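Long-range contacts in tRNA threonylcarbamoyladenosine biosynthesis protein TsaE (Haemophilus influenzae, PDB 1HTW), which is required to form the threonylcarbamoyl group on adenosine 37 of tRNAs reading codons that begin with adenine, and binds ATP and magnesium: residues F12-F17 against T47-G52; Y37-L42 against L128-Y133; L122-I127 against I143-L148. One frame throughout, in Å; residues are numbered along the deposited sequence.

Contact 1. Residues F12-F17 against T47-G52. With MG (magnesium ion), chain D; ADP (adenosine-5'-diphosphate), chain H.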
loop_
_atom_site.group_PDB
_atom_site.type_symbol
_atom_site.label_atom_id
_atom_site.label_comp_id
_atom_site.label_asym_id
_atom_site.label_seq_id
_atom_site.Cartn_x
_atom_site.Cartn_y
_atom_site.Cartn_z
ATOM N N PHE A 12 4.985 14.902 8.424
ATOM C CA PHE A 12 5.678 14.076 9.415
ATOM C C PHE A 12 4.744 13.030 9.989
ATOM O O PHE A 12 5.022 11.852 10.249
ATOM C CB PHE A 12 6.209 14.914 10.578
ATOM C CG PHE A 12 7.714 15.089 10.559
ATOM C CD1 PHE A 12 8.529 13.985 10.548
ATOM C CD2 PHE A 12 8.265 16.356 10.551
ATOM C CE1 PHE A 12 9.920 14.151 10.619
ATOM C CE2 PHE A 12 9.641 16.532 10.546
ATOM C CZ PHE A 12 10.456 15.409 10.599
ATOM N N SER A 13 3.478 13.512 10.169
ATOM C CA SER A 13 2.457 12.592 10.674
ATOM C C SER A 13 2.120 11.534 9.629
ATOM O O SER A 13 1.750 10.412 10.045
ATOM C CB SER A 13 1.178 13.431 10.980
ATOM O OG SER A 13 1.497 14.239 12.139
ATOM N N MET A 14 2.195 11.799 8.358
ATOM C CA MET A 14 1.877 10.812 7.344
ATOM C C MET A 14 2.981 9.697 7.413
ATOM O O MET A 14 2.653 8.541 7.243
ATOM C CB MET A 14 1.912 11.360 5.923
ATOM C CG MET A 14 1.495 10.407 4.855
ATOM S SD MET A 14 -0.294 9.718 4.987
ATOM C CE MET A 14 -1.144 10.745 3.661
ATOM N N LEU A 15 4.204 10.218 7.570
ATOM C CA LEU A 15 5.329 9.227 7.642
ATOM C C LEU A 15 5.254 8.380 8.898
ATOM O O LEU A 15 5.415 7.117 8.725
ATOM C CB LEU A 15 6.618 10.032 7.566
ATOM C CG LEU A 15 6.865 10.831 6.296
ATOM C CD1 LEU A 15 8.106 11.723 6.476
ATOM C CD2 LEU A 15 6.912 9.996 5.046
ATOM N N ARG A 16 4.920 8.885 10.035
ATOM C CA ARG A 16 4.736 8.152 11.275
ATOM C C ARG A 16 3.585 7.168 11.130
ATOM O O ARG A 16 3.678 6.014 11.611
ATOM C CB ARG A 16 4.451 9.121 12.427
ATOM C CG ARG A 16 4.190 8.424 13.774
ATOM C CD ARG A 16 3.985 9.481 14.865
ATOM N NE ARG A 16 3.445 8.921 16.087
ATOM C CZ ARG A 16 2.347 9.310 16.733
ATOM N NH1 ARG A 16 1.583 10.283 16.260
ATOM N NH2 ARG A 16 2.017 8.714 17.872
ATOM N N PHE A 17 2.491 7.579 10.472
ATOM C CA PHE A 17 1.395 6.646 10.278
ATOM C C PHE A 17 1.775 5.524 9.322
ATOM O O PHE A 17 1.516 4.357 9.614
ATOM C CB PHE A 17 0.151 7.398 9.670
ATOM C CG PHE A 17 -1.007 6.430 9.504
ATOM C CD1 PHE A 17 -1.875 6.236 10.587
ATOM C CD2 PHE A 17 -1.206 5.768 8.327
ATOM C CE1 PHE A 17 -2.937 5.328 10.420
ATOM C CE2 PHE A 17 -2.220 4.842 8.183
ATOM C CZ PHE A 17 -3.104 4.653 9.252
ATOM N N THR A 47 2.049 8.032 -2.638
ATOM C CA THR A 47 3.507 7.772 -2.638
ATOM C C THR A 47 4.208 8.211 -1.442
ATOM O O THR A 47 5.171 7.539 -0.921
ATOM C CB THR A 47 4.060 8.301 -3.988
ATOM O OG1 THR A 47 3.466 7.627 -5.043
ATOM C CG2 THR A 47 5.590 8.098 -3.983
ATOM N N THR A 48 3.847 9.327 -0.736
ATOM C CA THR A 48 4.466 9.722 0.506
ATOM C C THR A 48 4.146 8.729 1.674
ATOM O O THR A 48 5.035 8.455 2.445
ATOM C CB THR A 48 3.959 11.099 0.981
ATOM O OG1 THR A 48 4.487 11.998 -0.088
ATOM C CG2 THR A 48 4.527 11.514 2.284
ATOM N N LEU A 49 2.917 8.235 1.613
ATOM C CA LEU A 49 2.578 7.207 2.656
ATOM C C LEU A 49 3.406 5.908 2.366
ATOM O O LEU A 49 3.937 5.458 3.384
ATOM C CB LEU A 49 1.087 6.821 2.473
ATOM C CG LEU A 49 0.641 5.633 3.348
ATOM C CD1 LEU A 49 1.005 5.827 4.802
ATOM C CD2 LEU A 49 -0.873 5.393 3.196
ATOM N N THR A 50 3.482 5.567 1.144
ATOM C CA THR A 50 4.339 4.380 0.775
ATOM C C THR A 50 5.763 4.613 1.250
ATOM O O THR A 50 6.418 3.711 1.792
ATOM C CB THR A 50 4.338 4.245 -0.730
ATOM O OG1 THR A 50 3.005 3.883 -1.162
ATOM C CG2 THR A 50 5.255 3.054 -1.163
ATOM N N ARG A 51 6.284 5.807 1.033
ATOM C CA ARG A 51 7.638 6.120 1.541
ATOM C C ARG A 51 7.769 5.990 3.019
ATOM O O ARG A 51 8.726 5.391 3.579
ATOM C CB ARG A 51 8.094 7.473 0.978
ATOM C CG ARG A 51 9.376 8.033 1.560
ATOM C CD ARG A 51 9.684 9.416 0.876
ATOM N NE ARG A 51 9.362 10.569 1.660
ATOM C CZ ARG A 51 9.801 11.111 2.740
ATOM N NH1 ARG A 51 10.755 10.586 3.527
ATOM N NH2 ARG A 51 9.212 12.235 3.206
ATOM N N GLY A 52 6.817 6.492 3.806
ATOM C CA GLY A 52 6.852 6.373 5.262
ATOM C C GLY A 52 6.790 4.805 5.615
ATOM O O GLY A 52 7.412 4.500 6.616
HETATM MG MG MG D . 1.979 8.429 -6.280
HETATM P PB ADP H . 0.250 10.832 -4.767
HETATM O O1B ADP H . 1.130 9.582 -4.888
HETATM O O2B ADP H . -1.067 10.549 -4.178
HETATM O O3B ADP H . 0.139 11.461 -6.223
HETATM P PA ADP H . 2.540 12.136 -3.558
HETATM O O1A ADP H . 3.477 11.935 -4.706
HETATM O O2A ADP H . 2.895 11.429 -2.309
HETATM O O3A ADP H . 1.034 11.890 -3.979
HETATM O "O5'" ADP H . 2.538 13.710 -3.253
HETATM C "C5'" ADP H . 2.138 14.293 -2.039
HETATM C "C4'" ADP H . 2.682 15.748 -2.024
HETATM O "O4'" ADP H . 2.025 16.474 -0.988
HETATM C "C3'" ADP H . 4.171 15.823 -1.768
HETATM O "O3'" ADP H . 4.781 16.852 -2.609
HETATM C "C2'" ADP H . 4.196 16.098 -0.278
HETATM O "O2'" ADP H . 5.399 16.672 0.196
HETATM C "C1'" ADP H . 2.929 16.954 -0.063
HETATM N N9 ADP H . 2.377 16.835 1.263
HETATM C C8 ADP H . 2.036 17.863 2.096
HETATM N N7 ADP H . 1.465 17.560 3.210
HETATM C C5 ADP H . 1.417 16.237 3.150
HETATM C C6 ADP H . 0.840 15.393 4.068
HETATM N N6 ADP H . 0.221 15.766 5.179
HETATM N N1 ADP H . 0.819 14.081 3.696
HETATM C C2 ADP H . 1.359 13.694 2.529
HETATM N N3 ADP H . 1.901 14.446 1.548
HETATM C C4 ADP H . 1.918 15.730 1.982
HETATM O O HOH W 1 0.545 9.237 -7.628
HETATM O O HOH W 2 3.368 10.048 -6.781
HETATM O O HOH W 3 2.945 7.361 -8.041
#
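Thr48, whose methyl group rests against Met14 and Leu15, grips one oxygen of the ADP alpha-phosphate twice. Its hydroxyl OG1 donates to ADP O2A at 2.8 Å, and its backbone N donates to the same oxygen along a more bent path, 139° at the hydrogen. With chi1 at -66°, OG1 sits beside the backbone N so that both reach the phosphate, while CG2 is swung the other way, toward helix 11-28 and the adenine. One residue earlier, Thr47 N holds ADP O1B at 2.9 Å, and Thr47 OG1 binds the magnesium ion at 2.1 Å. ADP O1B, three waters and Glu113 complete that metal site. These two threonines follow Lys46 of the P-loop.

Met14 bends its chain along the N1/C2 edge of the adenine: CB lies 3.7 Å from ADP N1, and CG and CE also touch it. Its SD meets Leu49 CB at 4.1 Å, the two side chains crossing at about a right angle. Leu15 splits its two methyls between Arg51 and the backbone of helix 46-56. CD2 reaches 3.6 Å from Gly52 CA and lies over one face of the Arg51 guanidinium, off toward its rim, while Arg51 NH2 lies 3.5 Å from Leu15 CD1. Gly52, having no side chain, lets the helices close in, their axes 7.6 Å apart at a crossing angle of -54°.

Arg51 pairs with Gln55 and forms a salt bridge to Glu11, itself bonded to ADP. No hydrogen bond joins the segments; apolar packing and the nucleotide link them. Thr48 meets both parts of ADP, the phosphate with its polar atoms and the adenine with its methyl.

Contact 2. Residues Y37-L42 against L128-Y133. With NA (sodium ion), chain F; MG (magnesium ion), chain E; ADP (adenosine-5'-diphosphate), chain H.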
loop_
_atom_site.group_PDB
_atom_site.type_symbol
_atom_site.label_atom_id
_atom_site.label_comp_id
_atom_site.label_asym_id
_atom_site.label_seq_id
_atom_site.Cartn_x
_atom_site.Cartn_y
_atom_site.Cartn_z
ATOM N N TYR A 37 -4.650 -1.368 -1.349
ATOM C CA TYR A 37 -4.937 -0.437 -2.449
ATOM C C TYR A 37 -4.903 0.978 -1.880
ATOM O O TYR A 37 -5.619 1.259 -0.931
ATOM C CB TYR A 37 -6.356 -0.684 -2.955
ATOM C CG TYR A 37 -6.581 -1.938 -3.778
ATOM C CD1 TYR A 37 -5.642 -2.960 -3.887
ATOM C CD2 TYR A 37 -7.801 -2.082 -4.411
ATOM C CE1 TYR A 37 -5.938 -4.106 -4.640
ATOM C CE2 TYR A 37 -8.098 -3.202 -5.165
ATOM C CZ TYR A 37 -7.160 -4.197 -5.265
ATOM O OH TYR A 37 -7.490 -5.312 -6.033
ATOM N N LEU A 38 -4.019 1.831 -2.446
ATOM C CA LEU A 38 -3.845 3.191 -1.995
ATOM C C LEU A 38 -4.598 4.126 -2.972
ATOM O O LEU A 38 -4.333 4.131 -4.159
ATOM C CB LEU A 38 -2.358 3.608 -2.007
ATOM C CG LEU A 38 -1.418 2.754 -1.150
ATOM C CD1 LEU A 38 0.029 3.147 -1.393
ATOM C CD2 LEU A 38 -1.833 2.844 0.297
ATOM N N ASN A 39 -5.632 4.772 -2.423
ATOM C CA ASN A 39 -6.554 5.571 -3.232
ATOM C C ASN A 39 -6.536 7.042 -2.786
ATOM O O ASN A 39 -6.199 7.429 -1.702
ATOM C CB ASN A 39 -7.970 5.030 -2.999
ATOM C CG ASN A 39 -8.161 3.603 -3.505
ATOM O OD1 ASN A 39 -7.569 3.220 -4.543
ATOM N ND2 ASN A 39 -8.939 2.847 -2.747
ATOM N N GLY A 40 -6.807 7.889 -3.813
ATOM C CA GLY A 40 -6.730 9.339 -3.519
ATOM C C GLY A 40 -6.271 10.045 -4.803
ATOM O O GLY A 40 -5.864 9.441 -5.780
ATOM N N ASP A 41 -6.724 11.332 -4.888
ATOM C CA ASP A 41 -6.364 12.068 -6.102
ATOM C C ASP A 41 -4.873 12.259 -6.256
ATOM O O ASP A 41 -4.077 12.134 -5.340
ATOM C CB ASP A 41 -6.950 13.520 -5.914
ATOM C CG ASP A 41 -8.442 13.515 -6.056
ATOM O OD1 ASP A 41 -9.078 12.553 -6.485
ATOM O OD2 ASP A 41 -9.022 14.612 -5.719
ATOM N N LEU A 42 -4.489 12.646 -7.483
ATOM C CA LEU A 42 -3.062 13.029 -7.674
ATOM C C LEU A 42 -2.640 14.044 -6.671
ATOM O O LEU A 42 -3.282 15.108 -6.442
ATOM C CB LEU A 42 -2.935 13.503 -9.131
ATOM C CG LEU A 42 -1.521 13.723 -9.656
ATOM C CD1 LEU A 42 -0.809 12.387 -9.858
ATOM C CD2 LEU A 42 -1.583 14.504 -10.966
ATOM N N LEU A 128 -8.395 -1.071 1.909
ATOM C CA LEU A 128 -8.356 0.139 1.059
ATOM C C LEU A 128 -7.862 1.266 1.943
ATOM O O LEU A 128 -8.324 1.424 3.065
ATOM C CB LEU A 128 -9.750 0.544 0.562
ATOM C CG LEU A 128 -10.599 -0.511 -0.082
ATOM C CD1 LEU A 128 -11.937 0.087 -0.564
ATOM C CD2 LEU A 128 -9.867 -1.131 -1.266
ATOM N N VAL A 129 -6.975 2.122 1.387
ATOM C CA VAL A 129 -6.566 3.295 2.174
ATOM C C VAL A 129 -7.031 4.516 1.361
ATOM O O VAL A 129 -6.459 4.759 0.290
ATOM C CB VAL A 129 -5.012 3.351 2.246
ATOM C CG1 VAL A 129 -4.583 4.574 3.024
ATOM C CG2 VAL A 129 -4.482 2.109 2.971
ATOM N N ASN A 130 -8.070 5.215 1.836
ATOM C CA ASN A 130 -8.609 6.318 0.994
ATOM C C ASN A 130 -8.124 7.615 1.598
ATOM O O ASN A 130 -8.409 7.910 2.771
ATOM C CB ASN A 130 -10.150 6.260 1.086
ATOM C CG ASN A 130 -10.737 5.054 0.390
ATOM O OD1 ASN A 130 -10.092 4.437 -0.451
ATOM N ND2 ASN A 130 -11.960 4.639 0.758
ATOM N N ILE A 131 -7.300 8.387 0.886
ATOM C CA ILE A 131 -6.697 9.564 1.421
ATOM C C ILE A 131 -7.453 10.830 0.907
ATOM O O ILE A 131 -7.476 11.002 -0.297
ATOM C CB ILE A 131 -5.215 9.703 0.903
ATOM C CG1 ILE A 131 -4.463 8.385 1.267
ATOM C CG2 ILE A 131 -4.552 10.867 1.633
ATOM C CD1 ILE A 131 -2.954 8.517 0.898
ATOM N N ASP A 132 -7.887 11.666 1.807
ATOM C CA ASP A 132 -8.457 12.995 1.439
ATOM C C ASP A 132 -7.487 14.052 1.914
ATOM O O ASP A 132 -6.573 13.925 2.731
ATOM C CB ASP A 132 -9.807 13.232 2.081
ATOM C CG ASP A 132 -10.680 14.287 1.440
ATOM O OD1 ASP A 132 -10.368 14.838 0.355
ATOM O OD2 ASP A 132 -11.795 14.492 1.991
ATOM N N TYR A 133 -7.638 15.273 1.310
ATOM C CA TYR A 133 -6.618 16.288 1.626
ATOM C C TYR A 133 -7.234 17.713 1.640
ATOM O O TYR A 133 -8.255 17.898 1.001
ATOM C CB TYR A 133 -5.607 16.303 0.440
ATOM C CG TYR A 133 -6.239 16.440 -0.925
ATOM C CD1 TYR A 133 -6.756 15.354 -1.602
ATOM C CD2 TYR A 133 -6.301 17.681 -1.578
ATOM C CE1 TYR A 133 -7.380 15.443 -2.816
ATOM C CE2 TYR A 133 -6.915 17.792 -2.819
ATOM C CZ TYR A 133 -7.423 16.690 -3.451
ATOM O OH TYR A 133 -7.993 16.766 -4.702
HETATM NA NA NA F . -5.157 1.901 -5.688
HETATM MG MG MG E . -7.131 8.551 -7.586
HETATM P PB ADP H . 0.250 10.832 -4.767
HETATM O O1B ADP H . 1.130 9.582 -4.888
HETATM O O2B ADP H . -1.067 10.549 -4.178
HETATM O O3B ADP H . 0.139 11.461 -6.223
HETATM P PA ADP H . 2.540 12.136 -3.558
HETATM O O1A ADP H . 3.477 11.935 -4.706
HETATM O O2A ADP H . 2.895 11.429 -2.309
HETATM O O3A ADP H . 1.034 11.890 -3.979
HETATM O "O5'" ADP H . 2.538 13.710 -3.253
HETATM C "C5'" ADP H . 2.138 14.293 -2.039
HETATM C "C4'" ADP H . 2.682 15.748 -2.024
HETATM O "O4'" ADP H . 2.025 16.474 -0.988
HETATM C "C3'" ADP H . 4.171 15.823 -1.768
HETATM O "O3'" ADP H . 4.781 16.852 -2.609
HETATM C "C2'" ADP H . 4.196 16.098 -0.278
HETATM O "O2'" ADP H . 5.399 16.672 0.196
HETATM C "C1'" ADP H . 2.929 16.954 -0.063
HETATM N N9 ADP H . 2.377 16.835 1.263
HETATM C C8 ADP H . 2.036 17.863 2.096
HETATM N N7 ADP H . 1.465 17.560 3.210
HETATM C C5 ADP H . 1.417 16.237 3.150
HETATM C C6 ADP H . 0.840 15.393 4.068
HETATM N N6 ADP H . 0.221 15.766 5.179
HETATM N N1 ADP H . 0.819 14.081 3.696
HETATM C C2 ADP H . 1.359 13.694 2.529
HETATM N N3 ADP H . 1.901 14.446 1.548
HETATM C C4 ADP H . 1.918 15.730 1.982
HETATM O O HOH W 4 -7.877 6.884 -6.247
HETATM O O HOH W 5 -8.195 12.319 -2.671
HETATM O O HOH W 6 -9.063 9.824 -6.683
HETATM O O HOH W 7 -6.782 10.203 -9.321
HETATM O O HOH W 8 -5.109 7.276 -8.122
#
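The Tyr133 ring takes Asp41 OD2 and a water at its edge, both in the ring plane. Tyr133 OH donates to the anti lone pair of Asp41 OD2, 2.6 Å away, while the carboxylate plane stands 64° from the ring. Farther back, the amides of Asn39 and Asn130 lie side by side, 30° apart: Asn39 ND2 sends its hydrogen straight to Asn130 OD1 at 3.0 Å, within the plane of its own amide. The remaining ends are held too, Asn39 OD1 by the sodium ion and Asn130 ND2 by Glu141.

Here strand 34-39 runs parallel to strand 127-134 in the central sheet and leads into the P-loop. Val129 bonds strand 34-39 twice, at the residues flanking Leu38, its N to Tyr37 O at 2.8 Å and its O to Asn39 N at 2.8 Å; Ile131 N then reaches Asn39 O.

On the opposite face, Leu38 CD2 packs on Val129 CB at 3.8 Å. On the asparagine face, Leu128 CD2 meets the Tyr37 ring obliquely, 3.9 Å from Tyr37 CD2. Tyr37 OH hydrogen-bonds to Pro123 O. Gly40 has phi 148°, where a CB would jam against the preceding carbonyl O; Gly40 O accepts from Lys46 NZ and binds a second magnesium ion at 2.4 Å.

Contact 3. Residues L122-I127 against I143-L148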
loop_
_atom_site.group_PDB
_atom_site.type_symbol
_atom_site.label_atom_id
_atom_site.label_comp_id
_atom_site.label_asym_id
_atom_site.label_seq_id
_atom_site.Cartn_x
_atom_site.Cartn_y
_atom_site.Cartn_z
ATOM N N LEU A 122 -5.634 -8.149 -10.820
ATOM C CA LEU A 122 -5.108 -7.959 -9.456
ATOM C C LEU A 122 -5.956 -8.736 -8.446
ATOM O O LEU A 122 -7.170 -8.522 -8.406
ATOM C CB LEU A 122 -5.326 -6.473 -9.090
ATOM C CG LEU A 122 -4.205 -5.472 -9.217
ATOM C CD1 LEU A 122 -4.658 -4.127 -8.635
ATOM C CD2 LEU A 122 -2.937 -5.941 -8.519
ATOM N N PRO A 123 -5.311 -9.373 -7.475
ATOM C CA PRO A 123 -6.026 -9.986 -6.374
ATOM C C PRO A 123 -6.784 -8.883 -5.611
ATOM O O PRO A 123 -6.347 -7.726 -5.611
ATOM C CB PRO A 123 -4.942 -10.583 -5.490
ATOM C CG PRO A 123 -3.719 -10.651 -6.340
ATOM C CD PRO A 123 -3.857 -9.569 -7.390
ATOM N N GLU A 124 -7.900 -9.249 -5.016
ATOM C CA GLU A 124 -8.758 -8.316 -4.306
ATOM C C GLU A 124 -7.974 -7.726 -3.126
ATOM O O GLU A 124 -7.062 -8.375 -2.629
ATOM C CB GLU A 124 -10.016 -8.995 -3.778
ATOM C CG GLU A 124 -10.981 -8.055 -3.075
ATOM C CD GLU A 124 -11.724 -8.717 -1.931
ATOM O OE1 GLU A 124 -11.924 -9.951 -1.982
ATOM O OE2 GLU A 124 -12.079 -8.000 -0.971
ATOM N N ALA A 125 -8.330 -6.493 -2.756
ATOM C CA ALA A 125 -7.620 -5.842 -1.664
ATOM C C ALA A 125 -7.994 -6.426 -0.296
ATOM O O ALA A 125 -9.148 -6.733 -0.072
ATOM C CB ALA A 125 -7.963 -4.351 -1.607
ATOM N N ASP A 126 -7.012 -6.409 0.601
ATOM C CA ASP A 126 -7.323 -6.758 1.992
ATOM C C ASP A 126 -7.791 -5.467 2.687
ATOM O O ASP A 126 -8.624 -5.495 3.572
ATOM C CB ASP A 126 -6.106 -7.326 2.716
ATOM C CG ASP A 126 -5.805 -8.729 2.203
ATOM O OD1 ASP A 126 -6.589 -9.673 2.548
ATOM O OD2 ASP A 126 -4.852 -8.926 1.423
ATOM N N ILE A 127 -7.179 -4.355 2.249
ATOM C CA ILE A 127 -7.528 -3.071 2.924
ATOM C C ILE A 127 -7.418 -1.950 1.860
ATOM O O ILE A 127 -6.578 -2.044 0.977
ATOM C CB ILE A 127 -6.587 -2.823 4.082
ATOM C CG1 ILE A 127 -6.958 -1.600 4.940
ATOM C CG2 ILE A 127 -5.146 -2.693 3.617
ATOM C CD1 ILE A 127 -6.597 -1.844 6.418
ATOM N N ILE A 143 -10.327 0.901 5.195
ATOM C CA ILE A 143 -11.494 0.079 5.047
ATOM C C ILE A 143 -11.034 -1.388 4.813
ATOM O O ILE A 143 -10.416 -1.694 3.824
ATOM C CB ILE A 143 -12.392 0.561 3.913
ATOM C CG1 ILE A 143 -12.814 2.036 4.152
ATOM C CG2 ILE A 143 -13.680 -0.284 3.875
ATOM C CD1 ILE A 143 -13.621 2.565 2.976
ATOM N N ALA A 144 -11.538 -2.238 5.724
ATOM C CA ALA A 144 -11.168 -3.666 5.588
ATOM C C ALA A 144 -12.048 -4.296 4.521
ATOM O O ALA A 144 -13.258 -3.971 4.473
ATOM C CB ALA A 144 -11.425 -4.373 6.923
ATOM N N GLN A 145 -11.467 -5.160 3.689
ATOM C CA GLN A 145 -12.240 -5.844 2.674
ATOM C C GLN A 145 -12.282 -7.368 2.938
ATOM O O GLN A 145 -13.176 -8.027 2.425
ATOM C CB GLN A 145 -11.609 -5.667 1.281
ATOM C CG GLN A 145 -12.605 -5.364 0.189
ATOM C CD GLN A 145 -12.953 -3.886 0.121
ATOM O OE1 GLN A 145 -13.134 -3.362 -0.976
ATOM N NE2 GLN A 145 -12.975 -3.238 1.273
ATOM N N THR A 146 -11.295 -7.824 3.675
ATOM C CA THR A 146 -11.209 -9.275 3.980
ATOM C C THR A 146 -11.144 -9.443 5.464
ATOM O O THR A 146 -10.935 -8.540 6.256
ATOM C CB THR A 146 -9.934 -9.882 3.351
ATOM O OG1 THR A 146 -8.794 -9.225 3.940
ATOM C CG2 THR A 146 -9.915 -9.794 1.844
ATOM N N ASN A 147 -11.127 -10.740 5.905
ATOM C CA ASN A 147 -10.860 -11.006 7.303
ATOM C C ASN A 147 -9.505 -10.497 7.736
ATOM O O ASN A 147 -9.326 -10.006 8.850
ATOM C CB ASN A 147 -10.908 -12.573 7.424
ATOM C CG ASN A 147 -10.873 -12.979 8.874
ATOM O OD1 ASN A 147 -11.857 -12.790 9.604
ATOM N ND2 ASN A 147 -9.731 -13.515 9.308
ATOM N N LEU A 148 -8.491 -10.637 6.872
ATOM C CA LEU A 148 -7.156 -10.136 7.235
ATOM C C LEU A 148 -7.254 -8.606 7.398
ATOM O O LEU A 148 -6.675 -8.071 8.332
ATOM C CB LEU A 148 -6.129 -10.513 6.134
ATOM C CG LEU A 148 -4.710 -9.931 6.383
ATOM C CD1 LEU A 148 -4.137 -10.255 7.730
ATOM C CD2 LEU A 148 -3.774 -10.374 5.264
#
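The open end of the hairpin made by strands 127-134 and 137-144 begins at Ile127 and Ala144, an antiparallel, non-hydrogen-bonded pair with CA atoms 4.5 Å apart. Ile127 CA makes a CA-H...O contact of 3.3 Å with Ile143 O. Just beyond the pair, Gln145 N donates to Asp126 O at 2.9 Å, approaching from well above the carbonyl plane, 45° out of it, though the N-H itself points well at the oxygen.

The polar centre is the meeting of Asp126 with Thr146, the N-cap of helix 147-155. Thr146 OG1 donates to Asp126 OD1 at 2.6 Å, on the anti lone pair, and the same hydroxyl accepts from Gly149 N in the first turn. A chi1 of 62° sets OG1 between the backbone N and carbonyl carbon, where one oxygen can serve both partners. Asp126 is gripped from elsewhere as well: OD1 forms a salt bridge with Lys32 and OD2 accepts from Met35 N, which should fix the carboxylate's rotation and probably favours its charged form. Leu148 lays CB alongside OD1, 3.7 Å away, shielding part of the group.

Less comfortable is Ala125 O, buried against Gln145 CB at 3.0 Å and against Thr146 CG2 at 3.7 Å, with no polar partner in the model.

Outward from the contact, the backbones of Asp126 and Ile127 bond to Met35 and Tyr37 of strand 34-39. On the sheet face that Ile127 and Ala144 share, helix 147-155 packs back over both through Ile153, with Ile152 also touching Ile127.

Contacts 1 and 2 lie 13 Å apart between centres, contacts 2 and 3 15 Å, and contacts 1 and 3 21 Å, on opposite sides of the chain's centre. Along the chain, contact 2 interleaves with each of the others, whereas contact 1 closes before contact 3 opens. Strand 127-134 is shared: it pairs with 34-39 in contact 2 and with 137-144 at contact 3, where Ile143 O lies 2.9 Å from Leu128 N. Above the sheet, Leu49 and Met14 of contact 1 pack on Leu38, Val129 and Ile131. The nucleotide-holding helices thus sit directly on the strand that leads into the P-loop and its neighbour 127-134, while contact 3 lies at the other end of these strands, away from ADP.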